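Local coordinates for protein Bse634I restriction endonuclease (Geobacillus stearothermophilus, PDB 1KNV) that probably cleaves double-stranded DNA at a specific recognition sequence, as a metal-dependent restriction endonuclease of the PDDEXK clan, at residues Lys25-Leu30 against Glu170-Ala175; Gln208-Gly213 against Asp250-Ala255; Ala256-Val261 against Thr266-Val271. All coordinates share one frame; numbering follows the deposited sequence.

Overall arrangement
The three contacts illustrate how the chemistry of a contact follows its place in a fold. Interactions 1 and 2 are buried and purely apolar across their segments, yet they lie on opposite sides of the chain's centre, their own centres 33 Å apart. Interaction 1 joins two short helices, clear of other subunits; interaction 2 sets the long helix 203-227 against the chain leaving helix 246-251. Interaction 3, only partly buried, adds a backbone hydrogen bond and a bridging water. It adjoins interaction 2 directly, with Thr254 O 3.0 Å from Ala270 N in a probable hydrogen bond, and both of these contacts also touch the second subunit.

Interaction 1 (Lys25-Leu30 against Glu170-Ala175); sequences KPFNAL and ENIDVA
Ile172 carries most of this contact, its two branches divided between Phe27 and Leu30 on the facing helix. The shorter branch meets the ring obliquely: Ile172 CG2 lies 4.1 Å from Phe27 CD2. The longer branch runs on to Leu30, where Ile172 CD1 comes to 4.0 Å from Leu30 CD1 and is also near the root of that side chain, 4.2 Å from Leu30 CB. The isoleucine torsions explain this division of labour. With CG1 anti to the carbonyl carbon (chi1 -73°) and CD1 then fully extended (chi2 -179°), the long arm reaches out while CG2, anti to the backbone N, is left to meet the ring.

Phe27 and Leu30 stand three residues apart, about one turn, near the start of helix 26-33, and so present their side chains to the same neighbour, helix 169-176. The two backbones are well separated, with Phe27 CA and Ile172 CA 8.0 Å apart, which leaves the side chains to span the interface. Around them, Leu167 touches both Leu30 and Ile172, and helix 68-93 offers Trp78 and Val81 to Leu30 and Thr77 to Phe27.

No hydrogen bond or charge pair links the two segments, although Asn28 OD1 makes a weak hydrogen bond to His169 NE2 on the facing helix. Between the three apolar side chains, the fit rests on shape and the exclusion of water.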
loop_
_atom_site.group_PDB
_atom_site.type_symbol
_atom_site.label_atom_id
_atom_site.label_comp_id
_atom_site.label_asym_id
_atom_site.label_seq_id
_atom_site.Cartn_x
_atom_site.Cartn_y
_atom_site.Cartn_z
ATOM N N LYS B 25 -13.698 -45.950 21.222
ATOM C CA LYS B 25 -14.804 -45.380 20.462
ATOM C C LYS B 25 -15.249 -44.148 21.251
ATOM O O LYS B 25 -16.174 -44.219 22.061
ATOM C CB LYS B 25 -15.943 -46.398 20.350
ATOM C CG LYS B 25 -15.521 -47.732 19.752
ATOM C CD LYS B 25 -14.892 -47.548 18.385
ATOM C CE LYS B 25 -15.909 -47.031 17.388
ATOM N NZ LYS B 25 -17.056 -47.966 17.302
ATOM N N PRO B 26 -14.588 -43.001 21.017
ATOM C CA PRO B 26 -14.878 -41.735 21.697
ATOM C C PRO B 26 -16.325 -41.296 21.720
ATOM O O PRO B 26 -16.813 -40.818 22.735
ATOM C CB PRO B 26 -13.980 -40.732 20.971
ATOM C CG PRO B 26 -13.843 -41.324 19.605
ATOM C CD PRO B 26 -13.646 -42.786 19.905
ATOM N N PHE B 27 -17.014 -41.472 20.605
ATOM C CA PHE B 27 -18.402 -41.051 20.509
ATOM C C PHE B 27 -19.359 -41.905 21.321
ATOM O O PHE B 27 -20.333 -41.393 21.872
ATOM C CB PHE B 27 -18.803 -41.001 19.036
ATOM C CG PHE B 27 -17.915 -40.108 18.213
ATOM C CD1 PHE B 27 -17.371 -40.552 17.016
ATOM C CD2 PHE B 27 -17.598 -38.823 18.656
ATOM C CE1 PHE B 27 -16.521 -39.729 16.267
ATOM C CE2 PHE B 27 -16.753 -37.995 17.918
ATOM C CZ PHE B 27 -16.214 -38.449 16.722
ATOM N N ASN B 28 -19.091 -43.204 21.408
ATOM C CA ASN B 28 -19.953 -44.077 22.199
ATOM C C ASN B 28 -19.725 -43.778 23.674
ATOM O O ASN B 28 -20.637 -43.897 24.491
ATOM C CB ASN B 28 -19.665 -45.554 21.913
ATOM C CG ASN B 28 -19.926 -45.928 20.465
ATOM O OD1 ASN B 28 -20.855 -45.418 19.829
ATOM N ND2 ASN B 28 -19.113 -46.836 19.940
ATOM N N ALA B 29 -18.503 -43.382 24.010
ATOM C CA ALA B 29 -18.177 -43.051 25.386
ATOM C C ALA B 29 -19.013 -41.848 25.794
ATOM O O ALA B 29 -19.579 -41.820 26.889
ATOM C CB ALA B 29 -16.693 -42.721 25.517
ATOM N N LEU B 30 -19.096 -40.863 24.901
ATOM C CA LEU B 30 -19.856 -39.639 25.162
ATOM C C LEU B 30 -21.337 -39.902 25.366
ATOM O O LEU B 30 -21.934 -39.432 26.334
ATOM C CB LEU B 30 -19.680 -38.648 24.011
ATOM C CG LEU B 30 -18.343 -37.916 23.954
ATOM C CD1 LEU B 30 -18.247 -37.156 22.661
ATOM C CD2 LEU B 30 -18.223 -36.973 25.125
ATOM N N GLU B 170 -26.448 -38.770 16.585
ATOM C CA GLU B 170 -27.000 -37.803 15.660
ATOM C C GLU B 170 -26.671 -36.327 15.931
ATOM O O GLU B 170 -26.195 -35.632 15.032
ATOM C CB GLU B 170 -28.510 -37.984 15.556
ATOM C CG GLU B 170 -29.139 -37.237 14.389
ATOM C CD GLU B 170 -30.652 -37.407 14.337
ATOM O OE1 GLU B 170 -31.168 -38.357 14.969
ATOM O OE2 GLU B 170 -31.330 -36.603 13.657
ATOM N N ASN B 171 -26.908 -35.827 17.141
ATOM C CA ASN B 171 -26.604 -34.423 17.353
ATOM C C ASN B 171 -25.100 -34.151 17.412
ATOM O O ASN B 171 -24.657 -33.028 17.165
ATOM C CB ASN B 171 -27.353 -33.845 18.575
ATOM C CG ASN B 171 -26.997 -34.516 19.871
ATOM O OD1 ASN B 171 -26.003 -35.225 19.962
ATOM N ND2 ASN B 171 -27.807 -34.276 20.901
ATOM N N ILE B 172 -24.309 -35.179 17.705
ATOM C CA ILE B 172 -22.859 -35.019 17.722
ATOM C C ILE B 172 -22.378 -34.900 16.273
ATOM O O ILE B 172 -21.573 -34.036 15.944
ATOM C CB ILE B 172 -22.158 -36.218 18.370
ATOM C CG1 ILE B 172 -22.375 -36.192 19.875
ATOM C CG2 ILE B 172 -20.669 -36.178 18.074
ATOM C CD1 ILE B 172 -21.684 -37.324 20.597
ATOM N N ASP B 173 -22.883 -35.775 15.410
ATOM C CA ASP B 173 -22.515 -35.757 14.000
ATOM C C ASP B 173 -22.912 -34.414 13.367
ATOM O O ASP B 173 -22.165 -33.837 12.577
ATOM C CB ASP B 173 -23.206 -36.923 13.270
ATOM C CG ASP B 173 -22.965 -36.904 11.762
ATOM O OD1 ASP B 173 -21.800 -37.068 11.342
ATOM O OD2 ASP B 173 -23.939 -36.719 10.993
ATOM N N VAL B 174 -24.087 -33.911 13.722
ATOM C CA VAL B 174 -24.551 -32.643 13.179
ATOM C C VAL B 174 -23.654 -31.484 13.618
ATOM O O VAL B 174 -23.380 -30.565 12.840
ATOM C CB VAL B 174 -26.002 -32.363 13.617
ATOM C CG1 VAL B 174 -26.372 -30.919 13.346
ATOM C CG2 VAL B 174 -26.939 -33.269 12.858
ATOM N N ALA B 175 -23.196 -31.530 14.865
ATOM C CA ALA B 175 -22.340 -30.476 15.398
ATOM C C ALA B 175 -20.945 -30.499 14.772
ATOM O O ALA B 175 -20.289 -29.464 14.663
ATOM C CB ALA B 175 -22.234 -30.613 16.916
#

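Interaction 2 (Gln208-Gly213 against Asp250-Ala255); sequences QLVHEG and DALQTA
Val210 meets Leu252 and Thr254 with its two methyl groups, a small case of one branched side chain serving two neighbours. Val210 and Thr254 approach tip to tip: Thr254 CG2 is 3.8 Å from Val210 CG1 and 3.9 Å from Val210 CG2, so the threonine methyl faces both prongs of the fork. Leu252 comes in at a slant, its CD2 lying 3.9 Å from Val210 CG2 alone. For Thr254 the first torsion matters: with OG1 anti to the backbone N (chi1 179°), CG2 takes the position between the backbone N and the carbonyl carbon, and there it meets the valine.

Val210 stands on helix 203-227, which links the neighbouring parallel strands 191-198 and 235-240 in a beta-alpha-beta crossover of this PDDEXK-clan nuclease. Leu252 is the first residue to leave helical geometry after helix 246-251, and the chain then opens out so that Thr254 points its CB at the valine, which Leu252 reaches only with the end of its side chain.

Further out, Leu201 touches both Leu209 and Leu252, while Arg206 packs on Leu252 from the long helix. Val210 also packs on His211 of the second subunit, and His211 in turn on Val210 of that subunit.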
loop_
_atom_site.group_PDB
_atom_site.type_symbol
_atom_site.label_atom_id
_atom_site.label_comp_id
_atom_site.label_asym_id
_atom_site.label_seq_id
_atom_site.Cartn_x
_atom_site.Cartn_y
_atom_site.Cartn_z
ATOM N N GLN B 208 2.149 -21.590 17.030
ATOM C CA GLN B 208 1.117 -21.963 16.066
ATOM C C GLN B 208 0.000 -20.926 16.043
ATOM O O GLN B 208 -0.554 -20.634 14.990
ATOM C CB GLN B 208 0.528 -23.320 16.406
ATOM C CG GLN B 208 1.526 -24.428 16.303
ATOM C CD GLN B 208 1.004 -25.717 16.892
ATOM O OE1 GLN B 208 1.725 -26.709 16.966
ATOM N NE2 GLN B 208 -0.252 -25.713 17.313
ATOM N N LEU B 209 -0.344 -20.378 17.204
ATOM C CA LEU B 209 -1.387 -19.365 17.258
ATOM C C LEU B 209 -0.896 -18.139 16.524
ATOM O O LEU B 209 -1.597 -17.591 15.684
ATOM C CB LEU B 209 -1.705 -18.984 18.699
ATOM C CG LEU B 209 -2.431 -20.063 19.491
ATOM C CD1 LEU B 209 -2.647 -19.604 20.915
ATOM C CD2 LEU B 209 -3.754 -20.361 18.815
ATOM N N VAL B 210 0.324 -17.720 16.836
ATOM C CA VAL B 210 0.907 -16.536 16.214
ATOM C C VAL B 210 0.983 -16.631 14.692
ATOM O O VAL B 210 0.586 -15.711 13.988
ATOM C CB VAL B 210 2.326 -16.250 16.786
ATOM C CG1 VAL B 210 2.991 -15.164 15.994
ATOM C CG2 VAL B 210 2.232 -15.828 18.250
ATOM N N HIS B 211 1.480 -17.747 14.179
ATOM C CA HIS B 211 1.610 -17.885 12.737
ATOM C C HIS B 211 0.265 -17.978 12.046
ATOM O O HIS B 211 0.058 -17.380 10.996
ATOM C CB HIS B 211 2.440 -19.112 12.379
ATOM C CG HIS B 211 2.670 -19.257 10.909
ATOM N ND1 HIS B 211 3.289 -18.281 10.158
ATOM C CD2 HIS B 211 2.311 -20.233 10.040
ATOM C CE1 HIS B 211 3.297 -18.649 8.889
ATOM N NE2 HIS B 211 2.711 -19.829 8.790
ATOM N N GLU B 212 -0.646 -18.738 12.637
ATOM C CA GLU B 212 -1.971 -18.904 12.067
ATOM C C GLU B 212 -2.692 -17.558 12.002
ATOM O O GLU B 212 -3.367 -17.254 11.021
ATOM C CB GLU B 212 -2.771 -19.931 12.878
ATOM C CG GLU B 212 -4.219 -20.043 12.451
ATOM C CD GLU B 212 -4.853 -21.371 12.820
ATOM O OE1 GLU B 212 -4.692 -22.341 12.047
ATOM O OE2 GLU B 212 -5.509 -21.454 13.880
ATOM N N GLY B 213 -2.531 -16.742 13.037
ATOM C CA GLY B 213 -3.160 -15.433 13.031
ATOM C C GLY B 213 -2.611 -14.576 11.903
ATOM O O GLY B 213 -3.352 -13.846 11.253
ATOM N N ASP B 250 2.049 -11.609 27.135
ATOM C CA ASP B 250 2.939 -10.593 26.580
ATOM C C ASP B 250 3.342 -10.980 25.163
ATOM O O ASP B 250 3.245 -10.178 24.232
ATOM C CB ASP B 250 4.209 -10.467 27.435
ATOM C CG ASP B 250 3.992 -9.668 28.715
ATOM O OD1 ASP B 250 4.926 -9.656 29.556
ATOM O OD2 ASP B 250 2.907 -9.056 28.880
ATOM N N ALA B 251 3.807 -12.218 25.023
ATOM C CA ALA B 251 4.247 -12.746 23.746
ATOM C C ALA B 251 3.142 -12.761 22.704
ATOM O O ALA B 251 3.416 -12.575 21.527
ATOM C CB ALA B 251 4.799 -14.148 23.932
ATOM N N LEU B 252 1.905 -12.963 23.140
ATOM C CA LEU B 252 0.773 -13.018 22.223
ATOM C C LEU B 252 0.278 -11.605 21.876
ATOM O O LEU B 252 -0.861 -11.412 21.450
ATOM C CB LEU B 252 -0.355 -13.841 22.824
ATOM C CG LEU B 252 -0.118 -15.343 22.937
ATOM C CD1 LEU B 252 -1.310 -16.012 23.600
ATOM C CD2 LEU B 252 0.106 -15.874 21.546
ATOM N N GLN B 253 1.160 -10.616 22.043
ATOM C CA GLN B 253 0.854 -9.215 21.724
ATOM C C GLN B 253 1.605 -8.829 20.455
ATOM O O GLN B 253 1.459 -7.726 19.942
ATOM C CB GLN B 253 1.263 -8.274 22.857
ATOM C CG GLN B 253 0.291 -8.227 24.012
ATOM C CD GLN B 253 0.744 -7.269 25.094
ATOM O OE1 GLN B 253 1.462 -6.296 24.848
ATOM N NE2 GLN B 253 0.310 -7.531 26.320
ATOM N N THR B 254 2.393 -9.768 19.945
ATOM C CA THR B 254 3.178 -9.586 18.731
ATOM C C THR B 254 2.286 -9.049 17.594
ATOM O O THR B 254 1.177 -9.539 17.365
ATOM C CB THR B 254 3.847 -10.933 18.334
ATOM O OG1 THR B 254 4.606 -10.772 17.136
ATOM C CG2 THR B 254 2.809 -11.999 18.111
ATOM N N ALA B 255 2.780 -8.023 16.905
ATOM C CA ALA B 255 2.064 -7.386 15.807
ATOM C C ALA B 255 1.962 -8.231 14.529
ATOM O O ALA B 255 2.920 -8.882 14.122
ATOM C CB ALA B 255 2.729 -6.064 15.484
#

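Interaction 3 (Ala256-Val261 against Thr266-Val271); sequences ATHTIV and TPERAV
Ala256 and Glu268 are tied by a nearly straight backbone bond, Ala256 N donating to Glu268 O at 2.7 Å with an angle of 169° at the hydrogen. Both segments belong to the loop between helix 246-251 and strand 273-276, which packs on helix 203-227 and reaches the second subunit, where Arg269 NE bonds to Gln137 O of that subunit. Residues 257-259 form a short 3-10 turn, in which Thr259 N returns to Ala256 O at 3.0 Å.

Thr259 shows how one small side chain can serve its own turn and the facing segment at once. Its CB lies 4.0 Å from Thr266 O. From there OG1 turns back and donates to Ala256 O at 2.7 Å, in the carbonyl plane and on a lone pair; chi1 68° places it between the backbone N and the carbonyl carbon. Two donors thus grip Ala256 O. The methyl goes the other way: Thr259 CG2 lies 3.6 Å from Glu268 CG and 3.8 Å from Glu268 OE2, the two side chains crossing at about a right angle. The same methyl covers one face of the His258 ring, offset toward its rim. An alanine here, lacking hydroxyl and methyl, would probably leave Ala256 O with one donor fewer and open a gap between the glutamate chain and the histidine ring.

Glu268 OE1 makes a salt bridge to Lys217 NZ, on helix 203-227; the same NZ also bonds to Arg269 O. A water in plane at the edge of the His258 ring, 3.2 Å from His258 NE2, donates to Glu268 OE2 at 2.7 Å.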
loop_
_atom_site.group_PDB
_atom_site.type_symbol
_atom_site.label_atom_id
_atom_site.label_comp_id
_atom_site.label_asym_id
_atom_site.label_seq_id
_atom_site.Cartn_x
_atom_site.Cartn_y
_atom_site.Cartn_z
ATOM N N ALA B 256 0.798 -8.218 13.894
ATOM C CA ALA B 256 0.624 -8.949 12.649
ATOM C C ALA B 256 1.664 -8.330 11.716
ATOM O O ALA B 256 1.635 -7.125 11.483
ATOM C CB ALA B 256 -0.786 -8.721 12.118
ATOM N N THR B 257 2.584 -9.132 11.189
ATOM C CA THR B 257 3.638 -8.598 10.327
ATOM C C THR B 257 3.194 -7.806 9.099
ATOM O O THR B 257 3.899 -6.887 8.658
ATOM C CB THR B 257 4.622 -9.707 9.855
ATOM O OG1 THR B 257 3.941 -10.651 9.023
ATOM C CG2 THR B 257 5.220 -10.430 11.043
ATOM N N HIS B 258 2.039 -8.141 8.535
ATOM C CA HIS B 258 1.590 -7.409 7.358
ATOM C C HIS B 258 1.122 -5.998 7.698
ATOM O O HIS B 258 0.952 -5.161 6.807
ATOM C CB HIS B 258 0.474 -8.170 6.609
ATOM C CG HIS B 258 -0.835 -8.218 7.329
ATOM N ND1 HIS B 258 -1.133 -9.168 8.282
ATOM C CD2 HIS B 258 -1.928 -7.413 7.250
ATOM C CE1 HIS B 258 -2.346 -8.947 8.761
ATOM N NE2 HIS B 258 -2.849 -7.887 8.151
ATOM N N THR B 259 0.940 -5.713 8.983
ATOM C CA THR B 259 0.460 -4.398 9.370
ATOM C C THR B 259 1.538 -3.378 9.703
ATOM O O THR B 259 1.206 -2.247 10.053
ATOM C CB THR B 259 -0.511 -4.479 10.574
ATOM O OG1 THR B 259 0.196 -4.895 11.747
ATOM C CG2 THR B 259 -1.634 -5.469 10.286
ATOM N N ILE B 260 2.817 -3.747 9.600
ATOM C CA ILE B 260 3.870 -2.783 9.927
ATOM C C ILE B 260 4.621 -2.212 8.732
ATOM O O ILE B 260 5.653 -1.562 8.900
ATOM C CB ILE B 260 4.930 -3.358 10.914
ATOM C CG1 ILE B 260 5.747 -4.470 10.250
ATOM C CG2 ILE B 260 4.249 -3.868 12.174
ATOM C CD1 ILE B 260 6.935 -4.934 11.109
ATOM N N VAL B 261 4.108 -2.437 7.526
ATOM C CA VAL B 261 4.770 -1.923 6.345
ATOM C C VAL B 261 4.027 -0.760 5.684
ATOM O O VAL B 261 4.558 -0.121 4.785
ATOM C CB VAL B 261 5.010 -3.054 5.327
ATOM C CG1 VAL B 261 5.882 -4.134 5.973
ATOM C CG2 VAL B 261 3.694 -3.649 4.875
ATOM N N THR B 266 -4.183 0.049 10.472
ATOM C CA THR B 266 -4.281 0.091 11.928
ATOM C C THR B 266 -3.398 -0.982 12.553
ATOM O O THR B 266 -3.376 -2.128 12.107
ATOM C CB THR B 266 -5.746 -0.113 12.416
ATOM O OG1 THR B 266 -6.170 -1.450 12.126
ATOM C CG2 THR B 266 -6.684 0.856 11.720
ATOM N N PRO B 267 -2.660 -0.626 13.607
ATOM C CA PRO B 267 -1.807 -1.648 14.214
ATOM C C PRO B 267 -2.655 -2.757 14.805
ATOM O O PRO B 267 -3.681 -2.488 15.423
ATOM C CB PRO B 267 -1.055 -0.870 15.290
ATOM C CG PRO B 267 -2.090 0.132 15.745
ATOM C CD PRO B 267 -2.692 0.603 14.424
ATOM N N GLU B 268 -2.249 -4.004 14.603
ATOM C CA GLU B 268 -2.997 -5.103 15.187
ATOM C C GLU B 268 -2.133 -6.316 15.469
ATOM O O GLU B 268 -1.119 -6.564 14.807
ATOM C CB GLU B 268 -4.194 -5.493 14.312
ATOM C CG GLU B 268 -3.866 -6.103 12.986
ATOM C CD GLU B 268 -5.118 -6.472 12.204
ATOM O OE1 GLU B 268 -5.899 -7.319 12.680
ATOM O OE2 GLU B 268 -5.325 -5.914 11.112
ATOM N N ARG B 269 -2.535 -7.056 16.490
ATOM C CA ARG B 269 -1.828 -8.251 16.890
ATOM C C ARG B 269 -2.170 -9.360 15.913
ATOM O O ARG B 269 -3.207 -9.328 15.252
ATOM C CB ARG B 269 -2.286 -8.695 18.279
ATOM C CG ARG B 269 -2.250 -7.640 19.341
ATOM C CD ARG B 269 -2.822 -8.210 20.610
ATOM N NE ARG B 269 -2.677 -7.295 21.735
ATOM C CZ ARG B 269 -3.072 -7.571 22.980
ATOM N NH1 ARG B 269 -3.640 -8.744 23.255
ATOM N NH2 ARG B 269 -2.916 -6.671 23.950
ATOM N N ALA B 270 -1.297 -10.351 15.838
ATOM C CA ALA B 270 -1.538 -11.495 14.990
ATOM C C ALA B 270 -2.688 -12.237 15.660
ATOM O O ALA B 270 -3.529 -12.821 14.992
ATOM C CB ALA B 270 -0.296 -12.377 14.940
ATOM N N VAL B 271 -2.713 -12.206 16.991
ATOM C CA VAL B 271 -3.743 -12.876 17.783
ATOM C C VAL B 271 -4.378 -11.790 18.611
ATOM O O VAL B 271 -3.750 -11.249 19.511
ATOM C CB VAL B 271 -3.125 -13.938 18.721
ATOM C CG1 VAL B 271 -4.214 -14.783 19.368
ATOM C CG2 VAL B 271 -2.190 -14.837 17.937
HETATM O O HOH W 1 -5.788 -6.865 8.666
#